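Long-range contact in aldehyde dehydrogenase (Trypanosoma brucei, PDB 5MYP), which probably oxidises aldehydes to carboxylic acids with NAD+ as the electron acceptor, as other members of its family do: residues A[148-153]-A[174-179]. Residues are numbered along the deposited sequence; the frame is centred on the assembly and turned at random.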
ATOM      1  N   ALA A 148      14.231  10.290  -8.276  1.00  9.59           N
ATOM      2  CA  ALA A 148      12.887  10.848  -8.312  1.00  9.75           C
ATOM      3  C   ALA A 148      12.666  11.835  -9.438  1.00  9.92           C
ATOM      4  O   ALA A 148      13.612  12.427  -9.949  1.00  9.83           O
ATOM      5  CB  ALA A 148      12.553  11.503  -6.980  1.00  9.65           C
ATOM      6  N   VAL A 149      11.400  11.973  -9.823  1.00 10.13           N
ATOM      7  CA  VAL A 149      10.943  13.064 -10.675  1.00 10.40           C
ATOM      8  C   VAL A 149       9.876  13.823  -9.898  1.00 10.55           C
ATOM      9  O   VAL A 149       8.982  13.213  -9.315  1.00 10.30           O
ATOM     10  CB  VAL A 149      10.381  12.553 -12.015  1.00 10.38           C
ATOM     11  CG1 VAL A 149       9.807  13.707 -12.836  1.00 10.47           C
ATOM     12  CG2 VAL A 149      11.471  11.821 -12.791  1.00 10.43           C
ATOM     13  N   ILE A 150       9.978  15.149  -9.878  1.00 11.04           N
ATOM     14  CA  ILE A 150       8.978  15.989  -9.211  1.00 11.41           C
ATOM     15  C   ILE A 150       8.187  16.796 -10.232  1.00 11.79           C
ATOM     16  O   ILE A 150       8.726  17.205 -11.264  1.00 11.79           O
ATOM     17  CB  ILE A 150       9.585  16.911  -8.125  1.00 11.47           C
ATOM     18  CG1 ILE A 150      10.594  17.914  -8.702  1.00 11.62           C
ATOM     19  CG2 ILE A 150      10.241  16.077  -7.038  1.00 11.49           C
ATOM     20  CD1 ILE A 150      10.985  18.992  -7.720  1.00 11.93           C
ATOM     21  N   LYS A 151       6.910  17.010  -9.931  1.00 12.19           N
ATOM     22  CA  LYS A 151       6.007  17.746 -10.804  1.00 12.74           C
ATOM     23  C   LYS A 151       5.331  18.853  -9.983  1.00 13.01           C
ATOM     24  O   LYS A 151       4.305  18.618  -9.341  1.00 13.05           O
ATOM     25  CB  LYS A 151       5.004  16.783 -11.457  1.00 13.12           C
ATOM     26  CG  LYS A 151       4.305  17.344 -12.690  1.00 13.48           C
ATOM     27  CD  LYS A 151       2.993  18.030 -12.330  1.00 13.93           C
ATOM     28  CE  LYS A 151       2.806  19.332 -13.066  1.00 14.23           C
ATOM     29  NZ  LYS A 151       1.732  20.149 -12.428  1.00 14.27           N
ATOM     30  N   PRO A 152       5.934  20.061  -9.962  1.00 13.23           N
ATOM     31  CA  PRO A 152       5.345  21.170  -9.208  1.00 13.48           C
ATOM     32  C   PRO A 152       3.987  21.606  -9.745  1.00 14.04           C
ATOM     33  O   PRO A 152       3.751  21.550 -10.961  1.00 13.39           O
ATOM     34  CB  PRO A 152       6.364  22.305  -9.393  1.00 13.44           C
ATOM     35  CG  PRO A 152       7.643  21.619  -9.706  1.00 13.36           C
ATOM     36  CD  PRO A 152       7.241  20.437 -10.534  1.00 13.31           C
ATOM     37  N   SER A 153       3.109  22.042  -8.842  1.00 14.60           N
ATOM     38  CA  SER A 153       1.797  22.553  -9.236  1.00 15.53           C
ATOM     39  C   SER A 153       1.937  23.862 -10.020  1.00 16.44           C
ATOM     40  O   SER A 153       2.680  24.765  -9.615  1.00 16.15           O
ATOM     41  CB  SER A 153       0.910  22.794  -8.020  1.00 15.27           C
ATOM     42  OG  SER A 153      -0.316  23.383  -8.411  1.00 14.87           O
ATOM     43  N   ASP A 174      19.993  14.126 -12.687  1.00 15.71           N
ATOM     44  CA  ASP A 174      19.959  12.656 -12.764  1.00 16.01           C
ATOM     45  C   ASP A 174      19.305  12.011 -11.535  1.00 15.21           C
ATOM     46  O   ASP A 174      18.691  10.966 -11.642  1.00 15.35           O
ATOM     47  CB  ASP A 174      21.360  12.078 -12.967  1.00 16.68           C
ATOM     48  CG  ASP A 174      21.854  12.233 -14.412  1.00 17.79           C
ATOM     49  OD1 ASP A 174      21.488  13.181 -15.151  1.00 18.35           O
ATOM     50  OD2 ASP A 174      22.634  11.362 -14.821  1.00 18.97           O
ATOM     51  N   VAL A 175      19.460  12.616 -10.368  1.00 14.60           N
ATOM     52  CA  VAL A 175      18.876  12.095  -9.124  1.00 13.98           C
ATOM     53  C   VAL A 175      17.468  12.657  -8.880  1.00 13.56           C
ATOM     54  O   VAL A 175      16.588  11.926  -8.435  1.00 13.37           O
ATOM     55  CB  VAL A 175      19.831  12.333  -7.924  1.00 13.91           C
ATOM     56  CG1 VAL A 175      19.185  11.923  -6.611  1.00 13.78           C
ATOM     57  CG2 VAL A 175      21.126  11.554  -8.147  1.00 13.93           C
ATOM     58  N   VAL A 176      17.261  13.943  -9.159  1.00 13.06           N
ATOM     59  CA  VAL A 176      15.924  14.570  -9.085  1.00 12.86           C
ATOM     60  C   VAL A 176      15.600  15.332 -10.378  1.00 12.71           C
ATOM     61  O   VAL A 176      16.076  16.450 -10.585  1.00 12.43           O
ATOM     62  CB  VAL A 176      15.776  15.517  -7.872  1.00 12.80           C
ATOM     63  CG1 VAL A 176      14.365  16.101  -7.811  1.00 12.97           C
ATOM     64  CG2 VAL A 176      16.104  14.786  -6.580  1.00 12.83           C
ATOM     65  N   GLY A 177      14.789  14.716 -11.235  1.00 12.56           N
ATOM     66  CA  GLY A 177      14.298  15.370 -12.443  1.00 12.69           C
ATOM     67  C   GLY A 177      13.100  16.247 -12.135  1.00 12.85           C
ATOM     68  O   GLY A 177      12.401  16.029 -11.140  1.00 12.88           O
ATOM     69  N   ILE A 178      12.863  17.250 -12.977  1.00 12.88           N
ATOM     70  CA  ILE A 178      11.738  18.167 -12.787  1.00 13.15           C
ATOM     71  C   ILE A 178      10.914  18.244 -14.072  1.00 13.13           C
ATOM     72  O   ILE A 178      11.468  18.432 -15.157  1.00 12.86           O
ATOM     73  CB  ILE A 178      12.198  19.585 -12.378  1.00 13.39           C
ATOM     74  CG1 ILE A 178      13.118  19.527 -11.140  1.00 13.58           C
ATOM     75  CG2 ILE A 178      10.986  20.478 -12.107  1.00 13.48           C
ATOM     76  CD1 ILE A 178      13.757  20.851 -10.766  1.00 13.73           C
ATOM     77  N   VAL A 179       9.598  18.076 -13.939  1.00 13.03           N
ATOM     78  CA  VAL A 179       8.661  18.287 -15.043  1.00 13.09           C
ATOM     79  C   VAL A 179       7.716  19.409 -14.627  1.00 13.34           C
ATOM     80  O   VAL A 179       7.031  19.294 -13.617  1.00 13.06           O
ATOM     81  CB  VAL A 179       7.871  17.004 -15.390  1.00 13.05           C
ATOM     82  CG1 VAL A 179       6.796  17.289 -16.437  1.00 13.14           C
ATOM     83  CG2 VAL A 179       8.810  15.917 -15.887  1.00 13.15           C
TER
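Ile150 lies beside Ile178 where strands 148-151 and 176-178 run parallel. Four backbone hydrogen bonds of 2.9 Å, reaching one residue past the shorter strand at each end, join them: Ala148 N to Val175 O, Gly177 N to Ala148 O, Ile150 N to Gly177 O and Val179 N to Ile150 O. The last is close to straight, 174° at the hydrogen. From CB, the Ile150 side chain splits into two branches. With chi1 at 62°, CG1 stands between the backbone N and carbonyl carbon, where it meets Gly177 O at 3.6 Å and Ile178 CG1 at 3.9 Å. The other branch, CG2, reaches Val176 CG1 at 4.2 Å, and the tip, CD1, continues along Ile178 CG1. Leu167 of helix 157-170, the crossover of this beta-alpha-beta unit, packs on all three side chains. Val149 points to the opposite face; its bridge partner Gly177 has no side chain, and CG1 instead meets Val179 CG2 at 3.9 Å. Cys24 and Ile17 of helix 16-29 pack on Val149 and Val179. Lys151, bent at chi2 and chi3, brings NZ to Gly181 O and, from above its carbonyl plane, to Pro152 O. Peptide hydrogen bonds thus set the parallel register of this Rossmann-like sheet edge, while aliphatic contacts add apolar burial.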